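Local coordinates for rifamycin polyketide synthase (Amycolatopsis mediterranei, PDB 4LN9), which probably dehydrates a beta-hydroxyacyl polyketide intermediate, serving as the dehydratase domain in the terminal module of rifamycin biosynthesis, at residues His38-Ala43 with Gly230-His235; Gly52-Ser57 with Arg117-Leu122; Ala106-Pro111 with Leu146-Gly151. All blocks are in the same frame, centred on the assembly; numbering follows the deposited sequence.

Interaction 1. Residues His38-Ala43 with Gly230-His235; sequences HPLLGA and GRFGIH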
loop_
_atom_site.group_PDB
_atom_site.type_symbol
_atom_site.label_atom_id
_atom_site.label_comp_id
_atom_site.label_asym_id
_atom_site.label_seq_id
_atom_site.Cartn_x
_atom_site.Cartn_y
_atom_site.Cartn_z
ATOM N N HIS A 38 6.112 -9.970 -10.385
ATOM C CA HIS A 38 5.992 -9.251 -11.651
ATOM C C HIS A 38 7.238 -8.438 -11.883
ATOM O O HIS A 38 7.815 -7.913 -10.931
ATOM C CB HIS A 38 4.774 -8.336 -11.603
ATOM C CG HIS A 38 4.444 -7.692 -12.925
ATOM N ND1 HIS A 38 5.090 -6.603 -13.378
ATOM C CD2 HIS A 38 3.531 -8.049 -13.913
ATOM C CE1 HIS A 38 4.597 -6.260 -14.582
ATOM N NE2 HIS A 38 3.646 -7.149 -14.911
ATOM N N PRO A 39 7.710 -8.360 -13.140
ATOM C CA PRO A 39 9.049 -7.795 -13.336
ATOM C C PRO A 39 9.122 -6.277 -13.152
ATOM O O PRO A 39 10.221 -5.724 -13.096
ATOM C CB PRO A 39 9.394 -8.171 -14.785
ATOM C CG PRO A 39 8.440 -9.262 -15.154
ATOM C CD PRO A 39 7.191 -8.993 -14.371
ATOM N N LEU A 40 7.977 -5.600 -13.117
ATOM C CA LEU A 40 7.967 -4.141 -12.982
ATOM C C LEU A 40 7.381 -3.660 -11.655
ATOM O O LEU A 40 7.242 -2.456 -11.439
ATOM C CB LEU A 40 7.217 -3.485 -14.143
ATOM C CG LEU A 40 7.830 -3.634 -15.538
ATOM C CD1 LEU A 40 6.877 -3.100 -16.596
ATOM C CD2 LEU A 40 9.176 -2.926 -15.612
ATOM N N LEU A 41 6.832 -4.593 -10.883
ATOM C CA LEU A 41 6.074 -4.241 -9.687
ATOM C C LEU A 41 6.636 -5.002 -8.499
ATOM O O LEU A 41 6.993 -6.174 -8.620
ATOM C CB LEU A 41 4.595 -4.591 -9.865
ATOM C CG LEU A 41 3.803 -3.792 -10.902
ATOM C CD1 LEU A 41 2.394 -4.347 -11.042
ATOM C CD2 LEU A 41 3.769 -2.315 -10.539
ATOM N N GLY A 42 6.690 -4.345 -7.347
ATOM C CA GLY A 42 7.324 -4.928 -6.170
ATOM C C GLY A 42 6.320 -5.578 -5.239
ATOM O O GLY A 42 6.475 -6.738 -4.859
ATOM N N ALA A 43 5.338 -4.804 -4.794
ATOM C CA ALA A 43 4.409 -5.294 -3.789
ATOM C C ALA A 43 2.983 -4.913 -4.149
ATOM O O ALA A 43 2.758 -4.024 -4.968
ATOM C CB ALA A 43 4.777 -4.750 -2.417
ATOM N N GLY A 230 8.145 -14.125 -20.356
ATOM C CA GLY A 230 7.338 -15.187 -19.773
ATOM C C GLY A 230 6.685 -14.789 -18.460
ATOM O O GLY A 230 5.713 -15.412 -18.034
ATOM N N ARG A 231 7.224 -13.765 -17.800
ATOM C CA ARG A 231 6.690 -13.333 -16.505
ATOM C C ARG A 231 5.655 -12.205 -16.613
ATOM O O ARG A 231 5.044 -11.823 -15.614
ATOM C CB ARG A 231 7.812 -12.910 -15.548
ATOM C CG ARG A 231 8.939 -13.917 -15.374
ATOM C CD ARG A 231 9.957 -13.413 -14.356
ATOM N NE ARG A 231 9.339 -13.117 -13.064
ATOM C CZ ARG A 231 9.625 -12.055 -12.316
ATOM N NH1 ARG A 231 10.522 -11.170 -12.730
ATOM N NH2 ARG A 231 9.024 -11.884 -11.145
ATOM N N PHE A 232 5.548 -11.606 -17.797
ATOM C CA PHE A 232 4.579 -10.536 -18.042
ATOM C C PHE A 232 3.213 -11.095 -18.432
ATOM O O PHE A 232 3.114 -12.214 -18.934
ATOM C CB PHE A 232 5.077 -9.603 -19.147
ATOM C CG PHE A 232 6.117 -8.623 -18.693
ATOM C CD1 PHE A 232 5.770 -7.547 -17.894
ATOM C CD2 PHE A 232 7.423 -8.721 -19.142
ATOM C CE1 PHE A 232 6.718 -6.621 -17.502
ATOM C CE2 PHE A 232 8.372 -7.786 -18.773
ATOM C CZ PHE A 232 8.021 -6.739 -17.943
ATOM N N GLY A 233 2.177 -10.275 -18.287
ATOM C CA GLY A 233 0.947 -10.471 -19.044
ATOM C C GLY A 233 1.226 -10.409 -20.533
ATOM O O GLY A 233 1.113 -11.410 -21.241
ATOM N N ILE A 234 1.720 -9.258 -20.978
ATOM C CA ILE A 234 2.424 -9.167 -22.250
ATOM C C ILE A 234 3.613 -8.212 -22.125
ATOM O O ILE A 234 3.503 -7.160 -21.495
ATOM C CB ILE A 234 1.484 -8.687 -23.377
ATOM C CG1 ILE A 234 2.184 -8.759 -24.736
ATOM C CG2 ILE A 234 0.981 -7.279 -23.093
ATOM C CD1 ILE A 234 1.247 -8.619 -25.914
ATOM N N HIS A 235 4.787 -8.658 -22.565
ATOM C CA HIS A 235 5.979 -7.817 -22.479
ATOM C C HIS A 235 5.773 -6.509 -23.203
ATOM O O HIS A 235 5.253 -6.497 -24.323
ATOM C CB HIS A 235 7.210 -8.553 -23.011
ATOM C CG HIS A 235 8.515 -7.837 -22.740
ATOM N ND1 HIS A 235 8.749 -6.582 -23.163
ATOM C CD2 HIS A 235 9.671 -8.251 -22.081
ATOM C CE1 HIS A 235 9.981 -6.200 -22.779
ATOM N NE2 HIS A 235 10.555 -7.233 -22.142
HETATM O O HOH W 1 9.413 -10.371 -9.241
#

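Interaction 2. Residues Gly52-Ser57 with Arg117-Leu122; sequences GLVFTS and RVQVAL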
loop_
_atom_site.group_PDB
_atom_site.type_symbol
_atom_site.label_atom_id
_atom_site.label_comp_id
_atom_site.label_asym_id
_atom_site.label_seq_id
_atom_site.Cartn_x
_atom_site.Cartn_y
_atom_site.Cartn_z
ATOM N N GLY A 52 -10.240 -1.187 -2.317
ATOM C CA GLY A 52 -9.323 -0.990 -3.428
ATOM C C GLY A 52 -8.072 -1.814 -3.224
ATOM O O GLY A 52 -8.024 -2.680 -2.349
ATOM N N LEU A 53 -7.037 -1.504 -3.988
ATOM C CA LEU A 53 -5.726 -2.051 -3.713
ATOM C C LEU A 53 -4.677 -1.203 -4.396
ATOM O O LEU A 53 -4.997 -0.275 -5.140
ATOM C CB LEU A 53 -5.629 -3.500 -4.195
ATOM C CG LEU A 53 -5.914 -3.759 -5.676
ATOM C CD1 LEU A 53 -4.775 -3.248 -6.549
ATOM C CD2 LEU A 53 -6.155 -5.241 -5.917
ATOM N N VAL A 54 -3.431 -1.420 -4.007
ATOM C CA VAL A 54 -2.353 -0.610 -4.515
ATOM C C VAL A 54 -1.114 -1.454 -4.768
ATOM O O VAL A 54 -0.844 -2.415 -4.042
ATOM C CB VAL A 54 -2.037 0.562 -3.569
ATOM C CG1 VAL A 54 -1.354 0.060 -2.307
ATOM C CG2 VAL A 54 -1.173 1.594 -4.277
ATOM N N PHE A 55 -0.549 -1.267 -5.957
ATOM C CA PHE A 55 0.726 -1.862 -6.313
ATOM C C PHE A 55 1.827 -0.824 -6.157
ATOM O O PHE A 55 1.728 0.270 -6.714
ATOM C CB PHE A 55 0.690 -2.337 -7.764
ATOM C CG PHE A 55 -0.072 -3.612 -7.962
ATOM C CD1 PHE A 55 -1.454 -3.605 -8.026
ATOM C CD2 PHE A 55 0.593 -4.826 -8.015
ATOM C CE1 PHE A 55 -2.160 -4.781 -8.190
ATOM C CE2 PHE A 55 -0.106 -6.007 -8.167
ATOM C CZ PHE A 55 -1.485 -5.983 -8.271
ATOM N N THR A 56 2.963 -1.264 -5.624
ATOM C CA THR A 56 4.129 -0.398 -5.474
ATOM C C THR A 56 5.349 -0.954 -6.201
ATOM O O THR A 56 5.566 -2.166 -6.239
ATOM C CB THR A 56 4.492 -0.179 -3.992
ATOM O OG1 THR A 56 4.810 -1.438 -3.385
ATOM C CG2 THR A 56 3.333 0.462 -3.245
ATOM N N SER A 57 6.207 -0.044 -6.650
ATOM C CA SER A 57 7.395 -0.401 -7.412
ATOM C C SER A 57 8.456 0.690 -7.291
ATOM O O SER A 57 8.138 1.857 -7.059
ATOM C CB SER A 57 7.032 -0.621 -8.882
ATOM O OG SER A 57 8.185 -0.591 -9.705
ATOM N N ARG A 117 9.881 6.043 -7.750
ATOM C CA ARG A 117 8.870 5.236 -7.084
ATOM C C ARG A 117 7.609 5.242 -7.938
ATOM O O ARG A 117 7.254 6.271 -8.511
ATOM C CB ARG A 117 8.571 5.814 -5.700
ATOM C CG ARG A 117 7.556 5.017 -4.899
ATOM C CD ARG A 117 7.430 5.551 -3.481
ATOM N NE ARG A 117 8.580 5.187 -2.658
ATOM C CZ ARG A 117 8.854 5.733 -1.479
ATOM N NH1 ARG A 117 8.075 6.689 -0.993
ATOM N NH2 ARG A 117 9.923 5.342 -0.797
ATOM N N VAL A 118 7.033 4.064 -8.164
ATOM C CA VAL A 118 5.835 3.964 -8.994
ATOM C C VAL A 118 4.669 3.361 -8.227
ATOM O O VAL A 118 4.857 2.514 -7.354
ATOM C CB VAL A 118 6.084 3.142 -10.274
ATOM C CG1 VAL A 118 4.802 3.029 -11.086
ATOM C CG2 VAL A 118 7.190 3.777 -11.103
ATOM N N GLN A 119 3.469 3.849 -8.505
ATOM C CA GLN A 119 2.298 3.324 -7.837
ATOM C C GLN A 119 1.142 3.110 -8.799
ATOM O O GLN A 119 0.827 3.980 -9.608
ATOM C CB GLN A 119 1.879 4.239 -6.691
ATOM C CG GLN A 119 0.852 3.603 -5.772
ATOM C CD GLN A 119 0.490 4.498 -4.608
ATOM O OE1 GLN A 119 -0.642 4.967 -4.503
ATOM N NE2 GLN A 119 1.435 4.691 -3.693
ATOM N N VAL A 120 0.538 1.928 -8.737
ATOM C CA VAL A 120 -0.695 1.677 -9.465
ATOM C C VAL A 120 -1.851 1.568 -8.489
ATOM O O VAL A 120 -1.859 0.700 -7.617
ATOM C CB VAL A 120 -0.613 0.386 -10.298
ATOM C CG1 VAL A 120 -1.787 0.302 -11.262
ATOM C CG2 VAL A 120 0.708 0.329 -11.051
ATOM N N ALA A 121 -2.780 2.511 -8.580
ATOM C CA ALA A 121 -3.891 2.564 -7.646
ATOM C C ALA A 121 -5.188 2.107 -8.300
ATOM O O ALA A 121 -5.669 2.722 -9.253
ATOM C CB ALA A 121 -4.042 3.964 -7.070
ATOM N N LEU A 122 -5.809 1.105 -7.689
ATOM C CA LEU A 122 -7.058 0.540 -8.177
ATOM C C LEU A 122 -8.176 0.868 -7.195
ATOM O O LEU A 122 -8.112 0.491 -6.024
ATOM C CB LEU A 122 -6.925 -0.979 -8.313
ATOM C CG LEU A 122 -7.999 -1.694 -9.132
ATOM C CD1 LEU A 122 -8.000 -1.190 -10.568
ATOM C CD2 LEU A 122 -7.789 -3.200 -9.091
#

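Interaction 3. Residues Ala106-Pro111 with Leu146-Gly151; sequences APLVVP and LRHATG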
loop_
_atom_site.group_PDB
_atom_site.type_symbol
_atom_site.label_atom_id
_atom_site.label_comp_id
_atom_site.label_asym_id
_atom_site.label_seq_id
_atom_site.Cartn_x
_atom_site.Cartn_y
_atom_site.Cartn_z
ATOM N N ALA A 106 1.035 11.969 -18.974
ATOM C CA ALA A 106 2.366 12.543 -18.824
ATOM C C ALA A 106 3.395 11.418 -18.788
ATOM O O ALA A 106 3.178 10.399 -18.134
ATOM C CB ALA A 106 2.444 13.373 -17.548
ATOM N N PRO A 107 4.517 11.594 -19.501
ATOM C CA PRO A 107 5.539 10.554 -19.612
ATOM C C PRO A 107 6.095 10.125 -18.254
ATOM O O PRO A 107 6.381 10.970 -17.405
ATOM C CB PRO A 107 6.631 11.228 -20.442
ATOM C CG PRO A 107 5.899 12.228 -21.270
ATOM C CD PRO A 107 4.795 12.740 -20.387
ATOM N N LEU A 108 6.202 8.816 -18.043
ATOM C CA LEU A 108 6.871 8.275 -16.863
ATOM C C LEU A 108 8.375 8.174 -17.103
ATOM O O LEU A 108 8.867 7.165 -17.612
ATOM C CB LEU A 108 6.281 6.904 -16.500
ATOM C CG LEU A 108 6.940 6.041 -15.415
ATOM C CD1 LEU A 108 7.581 6.897 -14.325
ATOM C CD2 LEU A 108 5.928 5.074 -14.816
ATOM N N VAL A 109 9.075 9.282 -16.874
ATOM C CA VAL A 109 10.509 9.353 -17.127
ATOM C C VAL A 109 11.275 8.488 -16.135
ATOM O O VAL A 109 11.037 8.555 -14.929
ATOM C CB VAL A 109 11.024 10.800 -17.019
ATOM C CG1 VAL A 109 12.542 10.830 -17.103
ATOM C CG2 VAL A 109 10.405 11.666 -18.105
ATOM N N VAL A 110 12.153 7.632 -16.649
ATOM C CA VAL A 110 13.104 6.929 -15.794
ATOM C C VAL A 110 14.425 7.687 -15.773
ATOM O O VAL A 110 14.961 8.030 -16.827
ATOM C CB VAL A 110 13.355 5.488 -16.285
ATOM C CG1 VAL A 110 14.205 4.726 -15.278
ATOM C CG2 VAL A 110 12.035 4.771 -16.525
ATOM N N PRO A 111 14.887 8.059 -14.571
ATOM C CA PRO A 111 16.097 8.866 -14.403
ATOM C C PRO A 111 17.365 8.079 -14.732
ATOM O O PRO A 111 17.488 6.917 -14.346
ATOM C CB PRO A 111 16.069 9.232 -12.916
ATOM C CG PRO A 111 15.269 8.150 -12.272
ATOM C CD PRO A 111 14.237 7.749 -13.286
ATOM N N LEU A 146 3.423 12.518 -9.464
ATOM C CA LEU A 146 2.969 12.914 -10.796
ATOM C C LEU A 146 2.048 11.813 -11.334
ATOM O O LEU A 146 2.304 10.631 -11.106
ATOM C CB LEU A 146 4.195 13.072 -11.707
ATOM C CG LEU A 146 4.124 13.676 -13.115
ATOM C CD1 LEU A 146 3.285 14.947 -13.138
ATOM C CD2 LEU A 146 5.534 13.948 -13.630
ATOM N N ARG A 147 0.886 12.192 -11.870
ATOM C CA ARG A 147 0.014 11.189 -12.480
ATOM C C ARG A 147 0.349 10.966 -13.946
ATOM O O ARG A 147 0.536 11.918 -14.702
ATOM C CB ARG A 147 -1.466 11.537 -12.318
ATOM C CG ARG A 147 -2.380 10.360 -12.625
ATOM C CD ARG A 147 -3.818 10.631 -12.215
ATOM N NE ARG A 147 -4.479 11.529 -13.155
ATOM C CZ ARG A 147 -5.757 11.878 -13.075
ATOM N NH1 ARG A 147 -6.525 11.377 -12.118
ATOM N NH2 ARG A 147 -6.273 12.719 -13.962
ATOM N N HIS A 148 0.381 9.702 -14.357
ATOM C CA HIS A 148 0.834 9.370 -15.702
ATOM C C HIS A 148 -0.268 8.829 -16.549
ATOM O O HIS A 148 -0.198 8.868 -17.778
ATOM C CB HIS A 148 1.974 8.375 -15.641
ATOM C CG HIS A 148 3.201 8.912 -14.964
ATOM N ND1 HIS A 148 3.945 9.895 -15.503
ATOM C CD2 HIS A 148 3.693 8.711 -13.676
ATOM C CE1 HIS A 148 4.920 10.240 -14.643
ATOM N NE2 HIS A 148 4.773 9.503 -13.531
ATOM N N ALA A 149 -1.242 8.205 -15.902
ATOM C CA ALA A 149 -2.348 7.604 -16.619
ATOM C C ALA A 149 -3.523 7.412 -15.681
ATOM O O ALA A 149 -3.348 7.147 -14.492
ATOM C CB ALA A 149 -1.926 6.274 -17.224
ATOM N N THR A 150 -4.722 7.503 -16.237
ATOM C CA THR A 150 -5.933 7.287 -15.469
ATOM C C THR A 150 -6.943 6.574 -16.359
ATOM O O THR A 150 -6.973 6.802 -17.569
ATOM C CB THR A 150 -6.520 8.624 -14.972
ATOM O OG1 THR A 150 -7.666 8.375 -14.150
ATOM C CG2 THR A 150 -6.919 9.507 -16.146
ATOM N N GLY A 151 -7.630 5.582 -15.804
ATOM C CA GLY A 151 -8.524 4.764 -16.611
ATOM C C GLY A 151 -9.526 3.939 -15.831
ATOM O O GLY A 151 -9.812 4.216 -14.666
#

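Interaction 1. Residues His38-Ala43 with Gly230-His235
Pro39 of the turn leading into strand 41-47 sets its ring on the face of Phe232; round that pair the direct contact is mainly apolar and aromatic, and its polar links run through a water and Glu85. Pro39 CG stands 3.8 Å from the centroid of the Phe232 ring, only 11° off its normal, a clear CH-pi contact. Two more side chains meet the ring in other ways. Leu40 comes at its edge, with CD1 3.6 Å from Phe232 CE1, and the edge of Phe232 is turned toward the face of His38 in an offset edge-to-face pair with planes at 83°. His38 reaches this place because its CG lies anti to the backbone N (chi1 -172°). The imidazole is then pinned at both nitrogens: ND1 accepts from Leu40 N at 3.1 Å, and NE2 is bonded to Glu85, whose carboxylate also receives Gly233 N and Ile234 N.

The outer side is looser. Arg231 bends at chi3 and lays its guanidinium past Pro39, whose CG approaches one face at 3.7 Å from NH1. A water 2.5 Å from Arg231 NH2 is only weakly linked to His38 O, 3.4 Å away, and the ion pairs of this exposed residue with Asp37 and Glu228 are long and weak.

Helix 80-93 is touched by His38 at Arg89, Leu40 at Leu86 and Phe232 at Glu85. As suits a double-hotdog domain, the contact joins this first half, with strand 41-47, to the loop before helix 236-251, probably the central helix of the second half.

Interaction 2. Residues Gly52-Ser57 with Arg117-Leu122
Phe55 and Val120 pair at the middle of an antiparallel ladder in which three residues of 52-57 each exchange two backbone bonds with their partners. Phe55 N gives to Val120 O and Val120 N returns to Phe55 O, both at 2.9 Å, with each donor in the carbonyl plane. The Leu53-Leu122 pair repeats the exchange at 3.0 Å in both directions. At Ser57-Val118 the two bonds differ: Val118 N meets Ser57 O at 2.7 Å and almost straight (178°), whereas Ser57 N to Val118 O is bent to 136°. Val120 O and Phe55 O also take CA-H...O contacts, from Val54 CA and Gln119 CA respectively. Val54, Thr56 and Gln119, which lie between these pairs, and Arg117 at the end bond outward through their backbones: Val54 with Val45, Thr56 with Gly42 and Ala43, Gln119 with Phe136 and Arg117 with Leu138.

Such a curved antiparallel sheet, wrapped round a long helix, is the hotdog fold, present twice in this double-hotdog domain. The helix is 80-93, and Leu53 and Phe55 pack on it, with Leu53 CD1 lying alongside Leu122 CB at 3.6 Å.

The opposite face carries Val54, Thr56 and Gln119, and here the second subunit supplies partners: Thr56 OG1 is bonded to Leu31 O and Gln119 NE2 to Gln46 O, both of that subunit, while Ala121 O takes a weak hydrogen bond from its Gln49 NE2. Gln119, extended with CG anti to the backbone N (chi1 -168°), crosses Val54 obliquely, CG beside Val54 CG2. On the helix face, Ser57 OG is bonded to Leu40 O.

Interaction 3. Residues Ala106-Pro111 with Leu146-Gly151
Ala106 and His148 bring their CA atoms within 4.7 Å where the loop following strand 98-104 turns off beside strand 146-154, and His148, with psi of -28°, departs there from the extended shape of its strand. Across the two segments the hydrogen bond comes from the His148 side chain, just past the backbone pairing of His148 with Glu105. The imidazole swings toward the loop with CG anti to its own carbonyl carbon (chi1 -64°), and ND1 donates to Ala106 O at 2.8 Å. The acceptor lies in the ring plane, but the donor stands well above the carbonyl plane, so the bond misses the usual lone-pair direction.

Leu108 lies over a face of the same ring. Its CA packs in a CH-pi contact 3.9 Å from the ring centroid, CB sits over the centre of the face, and CD1 ends 3.9 Å from His148 NE2; the carbonyl carbon of Leu146 lies against the other face, toward the rim. NE2 is bonded to Ser137 OG, so both ring nitrogens are engaged and the rotation of the imidazole is fixed. Pro107 O approaches His148 CE1 obliquely at 3.2 Å. Ala106 CB rests on Arg147 O at 3.7 Å, while the Arg147 guanidinium forms a salt bridge, through NH2, with Glu105, one of its faces on Thr150 CB.

The contact fastens the loop between strands 98-104 and 116-122 to strand 146-154 within the first hotdog half. Strand 146-154 runs between strands 131-139 and 98-104, and the departing loop carries Leu108 onto Val118 of strand 116-122 and Val110 onto Val76 of strand 75-76.

From the N terminus, residues 38-43 come first, but their partner, 230-235, follows 187 residues later, so interaction 1 closes a long loop that encloses both other contacts. Residues 52-57 open the next loop, closed by 117-122 in interaction 2. Before that closure, 106-111 begins interaction 3, which ends only at 146-151, so these two cross. Interactions 1 and 2 lie on adjacent strands, 41-47 and 52-59. Interactions 2 and 3 touch more lightly, by packing. Together they bind strands and a connecting loop of the first hotdog, and interaction 1 ties that part to the entry of helix 236-251, probably the central helix of the second.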